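Local coordinates for protein YcaO (PDB 6CI7) that binds ATP and magnesium ions and probably activates peptide-backbone amides by ATP-dependent phosphorylation, at residues A[160-165]-A[347-352]; A[219-224]-A[246-251]. All blocks are in the same frame, centred on the assembly; numbering follows the deposited sequence.

Contact 1. Residues A[160-165]-A[347-352]; sequences QGLLEV and VRVRVT. With MG (magnesium ion), chain H; ACP (phosphomethylphosphonic acid adenylate ester), chain G.
Helix 160-165 runs over strand 347-351 with the axes 7.8 Å apart and 37° between their directions, and Gly161 sits against Val349 where the backbones draw closest, 5.7 Å between their CA atoms. A CB on Gly161 would point at the strand and fall tight against Val349 CG2. One turn on, Val165 points toward the strand: its CG1 lies 3.7 Å from Val351 CG2, while its CG2 rests on Val349 O. Leu162 starts off to the flank, but with CG anti to the backbone N (chi1 -170°) its CD1 reaches in between Val349 CG1 and Val351 CG2. This is a helix packed on an antiparallel sheet within the YcaO ATP- and magnesium-binding domain, and a flank of the same helix carries part of the nucleotide site. From it Glu164, extended beyond CG, binds magnesium through OE2 at 2.3 Å, and its OE1 takes a hydrogen bond from Gly147 N. Gln160 NE2 donates a nearly straight bond to ACP O1B (2.9 Å, 168°), and its OE1 accepts from metal-bound water 1 and pairs with Ser149 OG. An alanine here removes both amide atoms, and O1B would probably be less firmly placed and water 1 less well oriented.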
loop_
_atom_site.group_PDB
_atom_site.type_symbol
_atom_site.label_atom_id
_atom_site.label_comp_id
_atom_site.label_asym_id
_atom_site.label_seq_id
_atom_site.Cartn_x
_atom_site.Cartn_y
_atom_site.Cartn_z
ATOM N N GLN A 160 5.946 -5.059 3.870
ATOM C CA GLN A 160 4.657 -4.506 3.508
ATOM C C GLN A 160 4.788 -3.191 2.738
ATOM O O GLN A 160 4.117 -2.990 1.718
ATOM C CB GLN A 160 3.782 -4.361 4.755
ATOM C CG GLN A 160 2.290 -4.480 4.479
ATOM C CD GLN A 160 1.647 -3.136 4.243
ATOM O OE1 GLN A 160 2.216 -2.090 4.577
ATOM N NE2 GLN A 160 0.444 -3.148 3.670
ATOM N N GLY A 161 5.683 -2.326 3.208
ATOM C CA GLY A 161 5.930 -1.027 2.581
ATOM C C GLY A 161 6.508 -1.138 1.191
ATOM O O GLY A 161 6.118 -0.368 0.300
ATOM N N LEU A 162 7.421 -2.103 1.009
ATOM C CA LEU A 162 8.081 -2.376 -0.286
ATOM C C LEU A 162 7.076 -2.903 -1.313
ATOM O O LEU A 162 7.042 -2.449 -2.450
ATOM C CB LEU A 162 9.247 -3.363 -0.107
ATOM C CG LEU A 162 10.219 -3.605 -1.272
ATOM C CD1 LEU A 162 10.913 -2.330 -1.749
ATOM C CD2 LEU A 162 11.247 -4.676 -0.914
ATOM N N LEU A 163 6.242 -3.845 -0.890
ATOM C CA LEU A 163 5.181 -4.381 -1.731
ATOM C C LEU A 163 4.155 -3.316 -2.144
ATOM O O LEU A 163 3.628 -3.355 -3.259
ATOM C CB LEU A 163 4.519 -5.563 -1.032
ATOM C CG LEU A 163 5.378 -6.843 -0.899
ATOM C CD1 LEU A 163 4.646 -7.892 -0.074
ATOM C CD2 LEU A 163 5.812 -7.424 -2.255
ATOM N N GLU A 164 3.911 -2.350 -1.257
ATOM C CA GLU A 164 3.029 -1.220 -1.543
ATOM C C GLU A 164 3.610 -0.361 -2.668
ATOM O O GLU A 164 2.876 0.057 -3.579
ATOM C CB GLU A 164 2.792 -0.404 -0.268
ATOM C CG GLU A 164 1.916 0.825 -0.417
ATOM C CD GLU A 164 1.522 1.412 0.929
ATOM O OE1 GLU A 164 2.007 2.516 1.256
ATOM O OE2 GLU A 164 0.749 0.756 1.672
ATOM N N VAL A 165 4.925 -0.133 -2.600
ATOM C CA VAL A 165 5.671 0.634 -3.601
ATOM C C VAL A 165 5.617 -0.056 -4.967
ATOM O O VAL A 165 5.434 0.625 -5.983
ATOM C CB VAL A 165 7.146 0.898 -3.177
ATOM C CG1 VAL A 165 7.923 1.570 -4.298
ATOM C CG2 VAL A 165 7.206 1.785 -1.937
ATOM N N VAL A 347 8.291 2.187 9.270
ATOM C CA VAL A 347 9.259 2.619 8.256
ATOM C C VAL A 347 8.580 3.394 7.132
ATOM O O VAL A 347 7.351 3.320 6.959
ATOM C CB VAL A 347 10.117 1.449 7.674
ATOM C CG1 VAL A 347 10.695 0.561 8.778
ATOM C CG2 VAL A 347 9.324 0.608 6.680
ATOM N N ARG A 348 9.393 4.157 6.398
ATOM C CA ARG A 348 9.049 4.640 5.070
ATOM C C ARG A 348 10.001 3.998 4.078
ATOM O O ARG A 348 11.226 4.141 4.211
ATOM C CB ARG A 348 9.225 6.143 4.971
ATOM C CG ARG A 348 8.717 6.712 3.662
ATOM C CD ARG A 348 7.276 7.087 3.898
ATOM N NE ARG A 348 6.539 7.343 2.680
ATOM C CZ ARG A 348 6.022 8.517 2.369
ATOM N NH1 ARG A 348 6.185 9.557 3.184
ATOM N NH2 ARG A 348 5.353 8.646 1.234
ATOM N N VAL A 349 9.449 3.314 3.081
ATOM C CA VAL A 349 10.267 2.699 2.048
ATOM C C VAL A 349 10.189 3.550 0.788
ATOM O O VAL A 349 9.085 3.906 0.324
ATOM C CB VAL A 349 9.869 1.225 1.773
ATOM C CG1 VAL A 349 10.604 0.663 0.560
ATOM C CG2 VAL A 349 10.139 0.356 2.995
ATOM N N ARG A 350 11.364 3.891 0.254
ATOM C CA ARG A 350 11.450 4.523 -1.063
ATOM C C ARG A 350 12.219 3.648 -2.037
ATOM O O ARG A 350 13.235 3.045 -1.689
ATOM C CB ARG A 350 12.062 5.935 -1.000
ATOM C CG ARG A 350 11.586 6.834 0.147
ATOM C CD ARG A 350 10.086 7.156 0.161
ATOM N NE ARG A 350 9.632 7.919 -1.005
ATOM C CZ ARG A 350 8.572 7.606 -1.752
ATOM N NH1 ARG A 350 7.810 6.544 -1.452
ATOM N NH2 ARG A 350 8.270 8.364 -2.803
ATOM N N VAL A 351 11.676 3.547 -3.242
ATOM C CA VAL A 351 12.354 2.953 -4.373
ATOM C C VAL A 351 12.491 4.144 -5.338
ATOM O O VAL A 351 11.488 4.636 -5.883
ATOM C CB VAL A 351 11.582 1.731 -4.937
ATOM C CG1 VAL A 351 12.281 1.140 -6.149
ATOM C CG2 VAL A 351 11.444 0.642 -3.881
ATOM N N THR A 352 13.733 4.623 -5.505
ATOM C CA THR A 352 14.007 5.954 -6.102
ATOM C C THR A 352 13.576 6.118 -7.559
ATOM O O THR A 352 13.337 7.234 -8.016
ATOM C CB THR A 352 15.486 6.394 -5.952
ATOM O OG1 THR A 352 16.341 5.486 -6.654
ATOM C CG2 THR A 352 15.898 6.444 -4.499
HETATM MG MG MG H . -0.356 1.352 3.604
HETATM P PG ACP G . -3.205 1.398 2.031
HETATM O O1G ACP G . -1.671 1.831 2.281
HETATM O O2G ACP G . -4.124 2.063 3.173
HETATM O O3G ACP G . -3.609 1.912 0.709
HETATM P PB ACP G . -2.767 -1.077 3.557
HETATM O O1B ACP G . -1.179 -0.789 3.468
HETATM O O2B ACP G . -3.419 -0.193 4.550
HETATM C C3B ACP G . -3.432 -0.429 2.011
HETATM P PA ACP G . -3.444 -3.118 5.526
HETATM O O1A ACP G . -3.143 -4.591 5.650
HETATM O O2A ACP G . -4.877 -2.735 5.812
HETATM O O3A ACP G . -3.050 -2.621 4.015
HETATM O "O5'" ACP G . -2.460 -2.415 6.576
HETATM C "C5'" ACP G . -2.745 -1.324 7.469
HETATM C "C4'" ACP G . -1.501 -1.041 8.334
HETATM O "O4'" ACP G . -1.505 -1.946 9.447
HETATM C "C3'" ACP G . -0.170 -1.304 7.623
HETATM O "O3'" ACP G . 0.862 -0.459 8.166
HETATM C "C2'" ACP G . 0.092 -2.757 7.957
HETATM O "O2'" ACP G . 1.439 -3.139 7.847
HETATM C "C1'" ACP G . -0.383 -2.834 9.391
HETATM N N9 ACP G . -0.795 -4.203 9.741
HETATM C C8 ACP G . -1.750 -4.904 9.115
HETATM N N7 ACP G . -1.879 -6.140 9.650
HETATM C C5 ACP G . -0.977 -6.235 10.646
HETATM C C6 ACP G . -0.590 -7.280 11.628
HETATM N N6 ACP G . -1.227 -8.477 11.637
HETATM N N1 ACP G . 0.396 -6.990 12.507
HETATM C C2 ACP G . 1.024 -5.787 12.501
HETATM N N3 ACP G . 0.733 -4.790 11.631
HETATM C C4 ACP G . -0.255 -4.953 10.702
HETATM O O HOH W 1 1.230 0.383 4.514
HETATM O O HOH W 2 -1.179 1.757 5.517
HETATM O O HOH W 3 0.916 3.136 3.803
#

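Contact 2. Residues A[219-224]-A[246-251]; sequences VGAVTE and LRALLE. With ACP (phosphomethylphosphonic acid adenylate ester), chain G.
Ala248 of helix 246-251 faces Ala221 of strand 219-224 with their CA atoms 5.5 Å apart, in a helix-on-sheet packing where the strand is the middle one of a three-stranded antiparallel sheet. The helix follows the next strand, 233-238, in the chain and returns over the sheet, running roughly along 219-224, its axis 7.3 Å from that of the strand and at 31° to it.

The side-chain packing is apolar and built from small groups. The Ala248 methyl does most of the touching: CB sits 3.6 Å from Val219 O, and it meets Val219 CG1 and Ala221 CB at 4.0 Å each. Val219 brings CG1 there because that methyl stands anti to the backbone N (chi1 172°). Leu249 starts away from the strand, yet its CD2 comes back to touch the Ala221 methyl more loosely, and it also packs on Leu193 and Leu197 of helix 188-198.

The polar side chains of the helix part ways. Glu251 leaves the helix on the sheet side, where its OE1 takes a weak hydrogen bond from Phe235 N, and its OE2 comes close to the methylene C3B that links the beta and gamma phosphorus atoms of the nucleotide analogue. Arg247 turns to the analogue, bends at chi3 and gives two bonds from one guanidinium: NH1 to ACP O1A, almost straight at 173°, and NH2 to the bridging ACP O3A at 2.9 Å.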
loop_
_atom_site.group_PDB
_atom_site.type_symbol
_atom_site.label_atom_id
_atom_site.label_comp_id
_atom_site.label_asym_id
_atom_site.label_seq_id
_atom_site.Cartn_x
_atom_site.Cartn_y
_atom_site.Cartn_z
ATOM N N VAL A 219 -2.171 -7.472 -8.345
ATOM C CA VAL A 219 -3.540 -7.759 -8.754
ATOM C C VAL A 219 -4.431 -6.538 -8.544
ATOM O O VAL A 219 -4.365 -5.872 -7.509
ATOM C CB VAL A 219 -4.098 -8.998 -8.018
ATOM C CG1 VAL A 219 -5.589 -9.200 -8.267
ATOM C CG2 VAL A 219 -3.314 -10.241 -8.411
ATOM N N GLY A 220 -5.255 -6.253 -9.545
ATOM C CA GLY A 220 -6.256 -5.193 -9.467
ATOM C C GLY A 220 -7.651 -5.783 -9.463
ATOM O O GLY A 220 -7.919 -6.784 -10.146
ATOM N N ALA A 221 -8.527 -5.185 -8.661
ATOM C CA ALA A 221 -9.939 -5.519 -8.673
ATOM C C ALA A 221 -10.714 -4.249 -8.983
ATOM O O ALA A 221 -10.486 -3.204 -8.346
ATOM C CB ALA A 221 -10.372 -6.126 -7.340
ATOM N N VAL A 222 -11.600 -4.349 -9.978
ATOM C CA VAL A 222 -12.444 -3.237 -10.445
ATOM C C VAL A 222 -13.915 -3.623 -10.334
ATOM O O VAL A 222 -14.278 -4.783 -10.594
ATOM C CB VAL A 222 -12.152 -2.821 -11.911
ATOM C CG1 VAL A 222 -10.846 -2.051 -12.008
ATOM C CG2 VAL A 222 -12.127 -4.027 -12.851
ATOM N N THR A 223 -14.753 -2.660 -9.943
ATOM C CA THR A 223 -16.186 -2.910 -9.837
ATOM C C THR A 223 -17.021 -2.175 -10.880
ATOM O O THR A 223 -16.641 -1.107 -11.379
ATOM C CB THR A 223 -16.755 -2.599 -8.434
ATOM O OG1 THR A 223 -16.580 -1.210 -8.132
ATOM C CG2 THR A 223 -16.094 -3.458 -7.359
ATOM N N GLU A 224 -18.161 -2.786 -11.188
ATOM C CA GLU A 224 -19.257 -2.163 -11.908
ATOM C C GLU A 224 -20.446 -2.094 -10.950
ATOM O O GLU A 224 -20.744 -3.065 -10.265
ATOM C CB GLU A 224 -19.609 -3.029 -13.099
ATOM C CG GLU A 224 -19.901 -2.269 -14.369
ATOM C CD GLU A 224 -19.852 -3.172 -15.583
ATOM O OE1 GLU A 224 -18.785 -3.766 -15.852
ATOM O OE2 GLU A 224 -20.886 -3.283 -16.268
ATOM N N LEU A 246 -6.343 -11.526 -2.646
ATOM C CA LEU A 246 -7.093 -11.266 -1.423
ATOM C C LEU A 246 -7.057 -9.779 -1.030
ATOM O O LEU A 246 -8.085 -9.188 -0.718
ATOM C CB LEU A 246 -6.606 -12.168 -0.289
ATOM C CG LEU A 246 -7.211 -11.976 1.110
ATOM C CD1 LEU A 246 -8.720 -12.185 1.114
ATOM C CD2 LEU A 246 -6.539 -12.903 2.104
ATOM N N ARG A 247 -5.873 -9.187 -1.073
ATOM C CA ARG A 247 -5.678 -7.781 -0.730
ATOM C C ARG A 247 -6.413 -6.807 -1.668
ATOM O O ARG A 247 -6.919 -5.771 -1.219
ATOM C CB ARG A 247 -4.188 -7.478 -0.660
ATOM C CG ARG A 247 -3.514 -8.139 0.537
ATOM C CD ARG A 247 -2.053 -7.736 0.670
ATOM N NE ARG A 247 -1.891 -6.291 0.833
ATOM C CZ ARG A 247 -2.171 -5.584 1.926
ATOM N NH1 ARG A 247 -2.658 -6.155 3.026
ATOM N NH2 ARG A 247 -1.975 -4.274 1.906
ATOM N N ALA A 248 -6.496 -7.160 -2.954
ATOM C CA ALA A 248 -7.291 -6.408 -3.917
ATOM C C ALA A 248 -8.791 -6.435 -3.572
ATOM O O ALA A 248 -9.445 -5.377 -3.554
ATOM C CB ALA A 248 -7.046 -6.921 -5.331
ATOM N N LEU A 249 -9.316 -7.635 -3.288
ATOM C CA LEU A 249 -10.717 -7.835 -2.879
ATOM C C LEU A 249 -11.056 -7.139 -1.563
ATOM O O LEU A 249 -12.107 -6.482 -1.453
ATOM C CB LEU A 249 -11.057 -9.329 -2.809
ATOM C CG LEU A 249 -11.033 -10.078 -4.145
ATOM C CD1 LEU A 249 -11.186 -11.570 -3.935
ATOM C CD2 LEU A 249 -12.104 -9.555 -5.094
ATOM N N LEU A 250 -10.152 -7.259 -0.589
ATOM C CA LEU A 250 -10.279 -6.575 0.700
ATOM C C LEU A 250 -10.300 -5.048 0.554
ATOM O O LEU A 250 -11.040 -4.353 1.265
ATOM C CB LEU A 250 -9.171 -7.008 1.679
ATOM C CG LEU A 250 -9.142 -8.452 2.229
ATOM C CD1 LEU A 250 -8.000 -8.617 3.204
ATOM C CD2 LEU A 250 -10.417 -8.908 2.903
ATOM N N GLU A 251 -9.510 -4.535 -0.382
ATOM C CA GLU A 251 -9.450 -3.092 -0.622
ATOM C C GLU A 251 -10.714 -2.536 -1.291
ATOM O O GLU A 251 -11.097 -1.394 -1.042
ATOM C CB GLU A 251 -8.190 -2.728 -1.410
ATOM C CG GLU A 251 -7.784 -1.287 -1.222
ATOM C CD GLU A 251 -6.296 -1.129 -1.218
ATOM O OE1 GLU A 251 -5.734 -0.884 -2.324
ATOM O OE2 GLU A 251 -5.710 -1.276 -0.112
HETATM P PG ACP G . -3.205 1.398 2.031
HETATM O O1G ACP G . -1.671 1.831 2.281
HETATM O O2G ACP G . -4.124 2.063 3.173
HETATM O O3G ACP G . -3.609 1.912 0.709
HETATM P PB ACP G . -2.767 -1.077 3.557
HETATM O O1B ACP G . -1.179 -0.789 3.468
HETATM O O2B ACP G . -3.419 -0.193 4.550
HETATM C C3B ACP G . -3.432 -0.429 2.011
HETATM P PA ACP G . -3.444 -3.118 5.526
HETATM O O1A ACP G . -3.143 -4.591 5.650
HETATM O O2A ACP G . -4.877 -2.735 5.812
HETATM O O3A ACP G . -3.050 -2.621 4.015
HETATM O "O5'" ACP G . -2.460 -2.415 6.576
HETATM C "C5'" ACP G . -2.745 -1.324 7.469
HETATM C "C4'" ACP G . -1.501 -1.041 8.334
HETATM O "O4'" ACP G . -1.505 -1.946 9.447
HETATM C "C3'" ACP G . -0.170 -1.304 7.623
HETATM O "O3'" ACP G . 0.862 -0.459 8.166
HETATM C "C2'" ACP G . 0.092 -2.757 7.957
HETATM O "O2'" ACP G . 1.439 -3.139 7.847
HETATM C "C1'" ACP G . -0.383 -2.834 9.391
HETATM N N9 ACP G . -0.795 -4.203 9.741
HETATM C C8 ACP G . -1.750 -4.904 9.115
HETATM N N7 ACP G . -1.879 -6.140 9.650
HETATM C C5 ACP G . -0.977 -6.235 10.646
HETATM C C6 ACP G . -0.590 -7.280 11.628
HETATM N N6 ACP G . -1.227 -8.477 11.637
HETATM N N1 ACP G . 0.396 -6.990 12.507
HETATM C C2 ACP G . 1.024 -5.787 12.501
HETATM N N3 ACP G . 0.733 -4.790 11.631
HETATM C C4 ACP G . -0.255 -4.953 10.702
#

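Contacts 1 and 2 sit 20 Å apart between centres, yet their helices meet at the ATP analogue. Helix 160-165 brings Gln160 and Glu164 to the beta-phosphate and the magnesium, whereas helix 246-251 brings Arg247 to the alpha-phosphate and the alpha-beta bridge. The two groups pack side by side, Gln160 NE2 lying 3.2 Å from Arg247 NH2. Each helix has an apolar side on a different antiparallel sheet and sends polar side chains to the phosphates of the analogue. Arg12, Gln70, Ser74, Glu81 and Ala150 bind the nucleotide as well. Contact 2 lies wholly within the sequence spanned by contact 1, and the side chain of its Ala248 is about 14 Å from the magnesium.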